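Local atomic coordinates of methionine gamma-lyase (Trichomonas vaginalis, PDB entry 1E5E), a protein that belongs to the Cys/Met metabolism family of pyridoxal-phosphate-dependent enzymes and assembles as a tetramer. Residues 101-106 with 145-150; 269-274 with 374-379. All blocks are in the same frame, centred on the assembly; numbering follows the deposited sequence.

Read from the N terminus, the chain illustrates how sequence-distant segments tie separate parts of one fold together. Contact 1 comes first: strands 103-107 and 148-154 meet side by side, closing a loop of 38 residues that contains helix 112-124, strand 128-132 and helix 139-143. It belongs to the seven-stranded mixed sheet. Contact 2 opens only after that loop has closed. Its 99 intervening residues include the other four strands of the five-stranded sheet, and it joins helix 260-279 to the end of strand 371-375. The two loops follow in series, neither nesting nor crossing. The centres of contacts 1 and 2 are about 38 Å apart, on opposite sides of the chain's centre.

Contact 1 of 2, residues 101-106 with 145-150; sequences GDHLIS and KPNTKI
A parallel strand pair in the seven-stranded sheet of this PLP-dependent enzyme begins where H103 meets T148, and a beta bulge interrupts its register. H103 bridges T148 but L104 bridges I150, leaving K149 as the extra residue. The backbone ladder holds: H103 N bonds to N147 O, K149 N to H103 O, and I105 N to I150 O at 2.8 Å. Strand 128-132 flanks strand 103-107 across its other edge.

From the type I turn K145-T148, the amide of N147 reaches across to the loop at G101. With CG lodged between the backbone N and the carbonyl carbon (chi1 58°), its ND2 donates to G101 O, 2.8 Å away and in the amide plane, through a nearly straight bond (165°). ND2 also bonds to Q128.

On the face carrying L104 and I150, L104 CD1 packs against I150 CG2 at 3.8 Å, while helices 86-97 and 112-124 add apolar neighbours. The aliphatic part of K149 crosses the carboxylate of D102, whose charge is paired with K99.

The other face carries the H103 ring, whose NE2 is held by D130. T148 OG1 accepts a bond from K145 N and also faces H103 ND1 near the ring plane, at a modelled 2.4 Å too short to be taken at face value. K145 crosses the ring, its CE in a CH-pi contact 3.5 Å from the H103 ring centroid, 9° off the normal.

Contact 2 of 2, residues 269-274 with 374-379; sequences ENAMKV and LSVGIE
N270 ND2 is gripped by two backbone carbonyls at once, those of G377 and E379, in the loop that follows strand 371-375. The two bonds are unequal in quality. G377 O lies 2.9 Å from N270 ND2, in the plane of the amide, and the N-H points at a carbonyl lone pair along a nearly straight line (162°). E379 O is 3.0 Å from N270 ND2 but well out of the amide plane, and its bond is bent to 130°. The asparagine CG stands beside its own backbone N, anti to the carbonyl carbon (chi1 -82°), which carries the amide off the helix and across to the loop.

Next to these bonds the interface is apolar. V376 brings both methyls to the helix: CG1 sits 3.5 Å from N270 CB, and CG2 is 4.2 Å from A271 CB. One turn further on, V274 CG1 touches L374 CD2 at 3.9 Å, with the two side chains crossing at about a right angle. I312 of the adjoining strand 311-316 touches V274, L374 and V376, extending the apolar patch over the sheet.

The loop has other holds. S344 OG bonds to G377 N and to E379 OE1, while E379 OE2 bonds to H14 of the second subunit. Two carbonyls bound by one side-chain amide probably help to fix the course of the chain from G377 to E379, just ahead of helix 381-396. The buried contact thus joins helix to sheet through methyl packing and ties down the exit from the strand through a helix-borne donor.

Contact 1 of 2, residues 101-106 with 145-150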
ATOM      1  N   GLY A 101     -35.832 -19.121  14.133  1.00 30.47           N
ATOM      2  CA  GLY A 101     -36.799 -20.157  13.790  1.00 32.90           C
ATOM      3  C   GLY A 101     -36.361 -21.061  12.657  1.00 33.36           C
ATOM      4  O   GLY A 101     -36.955 -22.149  12.539  1.00 32.78           O
ATOM      5  N   ASP A 102     -35.426 -20.619  11.800  1.00 31.20           N
ATOM      6  CA  ASP A 102     -34.973 -21.483  10.716  1.00 27.85           C
ATOM      7  C   ASP A 102     -34.104 -22.619  11.261  1.00 26.39           C
ATOM      8  O   ASP A 102     -33.728 -22.650  12.420  1.00 25.64           O
ATOM      9  CB  ASP A 102     -34.165 -20.686   9.692  1.00 29.88           C
ATOM     10  CG  ASP A 102     -35.016 -19.778   8.841  1.00 30.57           C
ATOM     11  OD1 ASP A 102     -36.253 -19.974   8.939  1.00 29.96           O
ATOM     12  OD2 ASP A 102     -34.463 -18.929   8.093  1.00 30.64           O
ATOM     13  N   HIS A 103     -33.787 -23.583  10.396  1.00 25.46           N
ATOM     14  CA  HIS A 103     -32.965 -24.731  10.769  1.00 24.15           C
ATOM     15  C   HIS A 103     -31.784 -24.857   9.789  1.00 22.45           C
ATOM     16  O   HIS A 103     -31.926 -24.656   8.602  1.00 21.71           O
ATOM     17  CB  HIS A 103     -33.763 -26.037  10.741  1.00 21.55           C
ATOM     18  CG  HIS A 103     -33.051 -27.304  11.031  1.00 18.93           C
ATOM     19  ND1 HIS A 103     -33.101 -28.387  10.122  1.00 20.15           N
ATOM     20  CD2 HIS A 103     -32.331 -27.726  12.078  1.00 18.91           C
ATOM     21  CE1 HIS A 103     -32.412 -29.391  10.612  1.00 19.22           C
ATOM     22  NE2 HIS A 103     -31.946 -29.023  11.800  1.00 20.32           N
ATOM     23  N   LEU A 104     -30.659 -25.187  10.376  1.00 22.23           N
ATOM     24  CA  LEU A 104     -29.440 -25.391   9.668  1.00 22.98           C
ATOM     25  C   LEU A 104     -28.818 -26.759   9.930  1.00 21.08           C
ATOM     26  O   LEU A 104     -28.535 -27.055  11.074  1.00 21.41           O
ATOM     27  CB  LEU A 104     -28.381 -24.331  10.063  1.00 24.05           C
ATOM     28  CG  LEU A 104     -27.066 -24.489   9.271  1.00 25.06           C
ATOM     29  CD1 LEU A 104     -26.589 -23.128   8.767  1.00 26.69           C
ATOM     30  CD2 LEU A 104     -25.998 -25.109  10.167  1.00 23.92           C
ATOM     31  N   ILE A 105     -28.483 -27.455   8.847  1.00 21.20           N
ATOM     32  CA  ILE A 105     -27.735 -28.702   8.997  1.00 21.17           C
ATOM     33  C   ILE A 105     -26.283 -28.466   8.553  1.00 21.18           C
ATOM     34  O   ILE A 105     -25.990 -27.986   7.455  1.00 20.51           O
ATOM     35  CB  ILE A 105     -28.332 -29.833   8.141  1.00 21.95           C
ATOM     36  CG1 ILE A 105     -29.762 -30.138   8.605  1.00 21.97           C
ATOM     37  CG2 ILE A 105     -27.468 -31.103   8.192  1.00 21.34           C
ATOM     38  CD1 ILE A 105     -30.557 -30.992   7.622  1.00 20.58           C
ATOM     39  N   SER A 106     -25.355 -28.855   9.416  1.00 21.11           N
ATOM     40  CA  SER A 106     -23.952 -28.758   9.107  1.00 23.02           C
ATOM     41  C   SER A 106     -23.161 -30.034   9.375  1.00 23.46           C
ATOM     42  O   SER A 106     -23.439 -30.809  10.294  1.00 22.38           O
ATOM     43  CB  SER A 106     -23.320 -27.699  10.027  1.00 23.65           C
ATOM     44  OG  SER A 106     -21.915 -27.654   9.814  1.00 23.69           O
ATOM     45  N   LYS A 145     -35.857 -30.960   8.247  1.00 31.10           N
ATOM     46  CA  LYS A 145     -37.076 -30.540   8.928  1.00 31.26           C
ATOM     47  C   LYS A 145     -37.768 -29.558   8.019  1.00 31.48           C
ATOM     48  O   LYS A 145     -37.207 -29.039   7.056  1.00 33.15           O
ATOM     49  CB  LYS A 145     -36.843 -29.951  10.320  1.00 31.44           C
ATOM     50  CG  LYS A 145     -36.030 -30.840  11.233  1.00 33.45           C
ATOM     51  CD  LYS A 145     -36.052 -30.539  12.704  1.00 34.84           C
ATOM     52  CE  LYS A 145     -35.304 -29.267  13.095  1.00 35.59           C
ATOM     53  NZ  LYS A 145     -35.252 -29.165  14.592  1.00 36.27           N
ATOM     54  N   PRO A 146     -39.024 -29.246   8.299  1.00 31.57           N
ATOM     55  CA  PRO A 146     -39.783 -28.364   7.454  1.00 31.34           C
ATOM     56  C   PRO A 146     -39.143 -26.985   7.367  1.00 29.90           C
ATOM     57  O   PRO A 146     -39.404 -26.278   6.406  1.00 29.30           O
ATOM     58  CB  PRO A 146     -41.183 -28.381   8.035  1.00 32.42           C
ATOM     59  CG  PRO A 146     -41.230 -29.628   8.860  1.00 33.90           C
ATOM     60  CD  PRO A 146     -39.839 -29.778   9.422  1.00 33.12           C
ATOM     61  N   ASN A 147     -38.462 -26.526   8.393  1.00 28.97           N
ATOM     62  CA  ASN A 147     -37.814 -25.231   8.407  1.00 29.78           C
ATOM     63  C   ASN A 147     -36.324 -25.292   8.019  1.00 29.45           C
ATOM     64  O   ASN A 147     -35.606 -24.305   8.240  1.00 29.93           O
ATOM     65  CB  ASN A 147     -38.012 -24.657   9.816  1.00 27.87           C
ATOM     66  CG  ASN A 147     -37.443 -25.547  10.903  1.00 29.18           C
ATOM     67  OD1 ASN A 147     -37.391 -26.780  10.779  1.00 26.96           O
ATOM     68  ND2 ASN A 147     -36.983 -24.904  11.978  1.00 27.67           N
ATOM     69  N   THR A 148     -35.852 -26.428   7.490  1.00 28.04           N
ATOM     70  CA  THR A 148     -34.440 -26.552   7.111  1.00 26.10           C
ATOM     71  C   THR A 148     -34.159 -25.617   5.941  1.00 23.49           C
ATOM     72  O   THR A 148     -34.759 -25.775   4.881  1.00 24.87           O
ATOM     73  CB  THR A 148     -34.061 -28.014   6.759  1.00 24.45           C
ATOM     74  OG1 THR A 148     -34.070 -28.746   7.989  1.00 24.66           O
ATOM     75  CG2 THR A 148     -32.657 -28.085   6.140  1.00 22.34           C
ATOM     76  N   LYS A 149     -33.267 -24.662   6.104  1.00 23.67           N
ATOM     77  CA  LYS A 149     -32.906 -23.755   4.997  1.00 22.93           C
ATOM     78  C   LYS A 149     -31.551 -23.999   4.339  1.00 20.99           C
ATOM     79  O   LYS A 149     -31.258 -23.533   3.224  1.00 19.66           O
ATOM     80  CB  LYS A 149     -32.828 -22.343   5.624  1.00 25.15           C
ATOM     81  CG  LYS A 149     -34.167 -21.935   6.222  1.00 27.66           C
ATOM     82  CD  LYS A 149     -35.240 -21.875   5.109  1.00 29.01           C
ATOM     83  CE  LYS A 149     -36.521 -21.407   5.849  1.00 30.46           C
ATOM     84  NZ  LYS A 149     -37.703 -21.674   4.994  1.00 32.02           N
ATOM     85  N   ILE A 150     -30.605 -24.479   5.129  1.00 19.50           N
ATOM     86  CA  ILE A 150     -29.237 -24.674   4.725  1.00 19.58           C
ATOM     87  C   ILE A 150     -28.633 -26.031   5.111  1.00 19.13           C
ATOM     88  O   ILE A 150     -28.842 -26.564   6.205  1.00 18.99           O
ATOM     89  CB  ILE A 150     -28.317 -23.597   5.362  1.00 20.24           C
ATOM     90  CG1 ILE A 150     -28.683 -22.193   4.858  1.00 20.28           C
ATOM     91  CG2 ILE A 150     -26.845 -23.857   5.055  1.00 16.98           C
ATOM     92  CD1 ILE A 150     -28.061 -21.080   5.674  1.00 17.26           C
TER

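Contact 2 of 2, residues 269-274 with 374-379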
ATOM      1  N   GLU A 269       1.891 -31.312  -6.110  1.00 17.52           N
ATOM      2  CA  GLU A 269       2.977 -32.184  -6.480  1.00 19.82           C
ATOM      3  C   GLU A 269       3.915 -32.383  -5.282  1.00 19.80           C
ATOM      4  O   GLU A 269       4.202 -33.541  -4.966  1.00 18.32           O
ATOM      5  CB  GLU A 269       3.813 -31.672  -7.652  1.00 21.55           C
ATOM      6  CG  GLU A 269       3.052 -31.627  -8.941  1.00 30.43           C
ATOM      7  CD  GLU A 269       3.608 -30.714 -10.021  1.00 35.48           C
ATOM      8  OE1 GLU A 269       3.059 -30.753 -11.155  1.00 38.30           O
ATOM      9  OE2 GLU A 269       4.474 -29.840  -9.767  1.00 38.26           O
ATOM     10  N   ASN A 270       4.225 -31.292  -4.583  1.00 18.31           N
ATOM     11  CA  ASN A 270       5.041 -31.405  -3.398  1.00 18.87           C
ATOM     12  C   ASN A 270       4.347 -32.236  -2.316  1.00 17.57           C
ATOM     13  O   ASN A 270       4.977 -33.044  -1.628  1.00 16.86           O
ATOM     14  CB  ASN A 270       5.398 -30.043  -2.798  1.00 17.78           C
ATOM     15  CG  ASN A 270       6.558 -29.330  -3.434  1.00 18.61           C
ATOM     16  OD1 ASN A 270       7.371 -29.909  -4.169  1.00 19.26           O
ATOM     17  ND2 ASN A 270       6.683 -28.043  -3.099  1.00 17.81           N
ATOM     18  N   ALA A 271       3.067 -31.970  -2.127  1.00 16.42           N
ATOM     19  CA  ALA A 271       2.285 -32.623  -1.101  1.00 17.93           C
ATOM     20  C   ALA A 271       2.220 -34.142  -1.336  1.00 18.61           C
ATOM     21  O   ALA A 271       2.431 -34.899  -0.400  1.00 17.67           O
ATOM     22  CB  ALA A 271       0.844 -32.083  -1.011  1.00 14.72           C
ATOM     23  N   MET A 272       2.042 -34.557  -2.591  1.00 20.59           N
ATOM     24  CA  MET A 272       2.052 -36.008  -2.839  1.00 21.98           C
ATOM     25  C   MET A 272       3.394 -36.564  -2.355  1.00 22.80           C
ATOM     26  O   MET A 272       3.380 -37.598  -1.664  1.00 21.96           O
ATOM     27  CB  MET A 272       1.791 -36.358  -4.297  1.00 23.18           C
ATOM     28  CG  MET A 272       1.747 -37.859  -4.590  1.00 26.10           C
ATOM     29  SD  MET A 272       0.483 -38.762  -3.657  1.00 28.67           S
ATOM     30  CE  MET A 272      -0.993 -38.461  -4.586  1.00 31.06           C
ATOM     31  N   LYS A 273       4.537 -35.923  -2.649  1.00 20.45           N
ATOM     32  CA  LYS A 273       5.807 -36.491  -2.216  1.00 20.09           C
ATOM     33  C   LYS A 273       5.939 -36.502  -0.695  1.00 19.74           C
ATOM     34  O   LYS A 273       6.370 -37.511  -0.123  1.00 18.57           O
ATOM     35  CB  LYS A 273       7.030 -35.739  -2.780  1.00 20.24           C
ATOM     36  CG  LYS A 273       7.105 -35.847  -4.294  1.00 22.24           C
ATOM     37  CD  LYS A 273       8.021 -34.824  -4.924  1.00 22.10           C
ATOM     38  CE  LYS A 273       8.069 -35.051  -6.456  1.00 22.08           C
ATOM     39  NZ  LYS A 273       8.891 -33.935  -7.018  1.00 23.41           N
ATOM     40  N   VAL A 274       5.518 -35.406  -0.071  1.00 18.26           N
ATOM     41  CA  VAL A 274       5.632 -35.308   1.370  1.00 18.32           C
ATOM     42  C   VAL A 274       4.695 -36.291   2.068  1.00 19.27           C
ATOM     43  O   VAL A 274       5.123 -36.928   3.053  1.00 20.72           O
ATOM     44  CB  VAL A 274       5.394 -33.880   1.885  1.00 17.08           C
ATOM     45  CG1 VAL A 274       5.351 -33.858   3.391  1.00 15.19           C
ATOM     46  CG2 VAL A 274       6.496 -32.946   1.349  1.00 16.79           C
ATOM     47  N   LEU A 374      -0.837 -29.969   8.103  1.00 16.48           N
ATOM     48  CA  LEU A 374       0.263 -29.413   7.341  1.00 16.95           C
ATOM     49  C   LEU A 374      -0.302 -28.817   6.054  1.00 17.20           C
ATOM     50  O   LEU A 374      -1.102 -29.533   5.457  1.00 14.90           O
ATOM     51  CB  LEU A 374       1.292 -30.481   6.984  1.00 16.04           C
ATOM     52  CG  LEU A 374       2.424 -30.180   6.013  1.00 17.99           C
ATOM     53  CD1 LEU A 374       3.437 -29.176   6.575  1.00 15.01           C
ATOM     54  CD2 LEU A 374       3.124 -31.506   5.646  1.00 15.45           C
ATOM     55  N   SER A 375       0.222 -27.669   5.641  1.00 13.83           N
ATOM     56  CA  SER A 375      -0.174 -27.046   4.410  1.00 16.13           C
ATOM     57  C   SER A 375       1.141 -26.880   3.642  1.00 16.41           C
ATOM     58  O   SER A 375       2.018 -26.268   4.225  1.00 15.47           O
ATOM     59  CB  SER A 375      -0.772 -25.625   4.593  1.00 18.27           C
ATOM     60  OG  SER A 375      -1.291 -25.218   3.316  1.00 18.07           O
ATOM     61  N   VAL A 376       1.323 -27.613   2.570  1.00 16.56           N
ATOM     62  CA  VAL A 376       2.638 -27.653   1.930  1.00 15.71           C
ATOM     63  C   VAL A 376       2.735 -26.474   0.955  1.00 15.85           C
ATOM     64  O   VAL A 376       1.793 -26.290   0.176  1.00 15.40           O
ATOM     65  CB  VAL A 376       2.776 -28.976   1.152  1.00 14.98           C
ATOM     66  CG1 VAL A 376       4.024 -29.059   0.296  1.00 15.23           C
ATOM     67  CG2 VAL A 376       2.747 -30.141   2.148  1.00 15.07           C
ATOM     68  N   GLY A 377       3.871 -25.823   0.907  1.00 16.20           N
ATOM     69  CA  GLY A 377       4.132 -24.714   0.003  1.00 14.91           C
ATOM     70  C   GLY A 377       5.007 -25.138  -1.191  1.00 16.38           C
ATOM     71  O   GLY A 377       5.003 -26.310  -1.559  1.00 14.85           O
ATOM     72  N   ILE A 378       5.759 -24.194  -1.771  1.00 14.54           N
ATOM     73  CA  ILE A 378       6.512 -24.438  -2.978  1.00 15.31           C
ATOM     74  C   ILE A 378       8.028 -24.506  -2.801  1.00 15.84           C
ATOM     75  O   ILE A 378       8.783 -24.421  -3.777  1.00 16.98           O
ATOM     76  CB  ILE A 378       6.174 -23.393  -4.065  1.00 13.74           C
ATOM     77  CG1 ILE A 378       6.529 -21.995  -3.500  1.00 13.41           C
ATOM     78  CG2 ILE A 378       4.679 -23.485  -4.414  1.00 11.68           C
ATOM     79  CD1 ILE A 378       6.033 -20.891  -4.439  1.00 11.35           C
ATOM     80  N   GLU A 379       8.477 -24.812  -1.610  1.00 14.51           N
ATOM     81  CA  GLU A 379       9.883 -25.098  -1.367  1.00 16.74           C
ATOM     82  C   GLU A 379      10.293 -26.391  -2.097  1.00 17.26           C
ATOM     83  O   GLU A 379       9.453 -27.145  -2.581  1.00 16.84           O
ATOM     84  CB  GLU A 379      10.127 -25.341   0.131  1.00 14.64           C
ATOM     85  CG  GLU A 379       9.743 -24.159   0.995  1.00 15.69           C
ATOM     86  CD  GLU A 379       8.402 -24.223   1.670  1.00 17.67           C
ATOM     87  OE1 GLU A 379       7.542 -24.991   1.182  1.00 19.17           O
ATOM     88  OE2 GLU A 379       8.159 -23.480   2.667  1.00 18.52           O
TER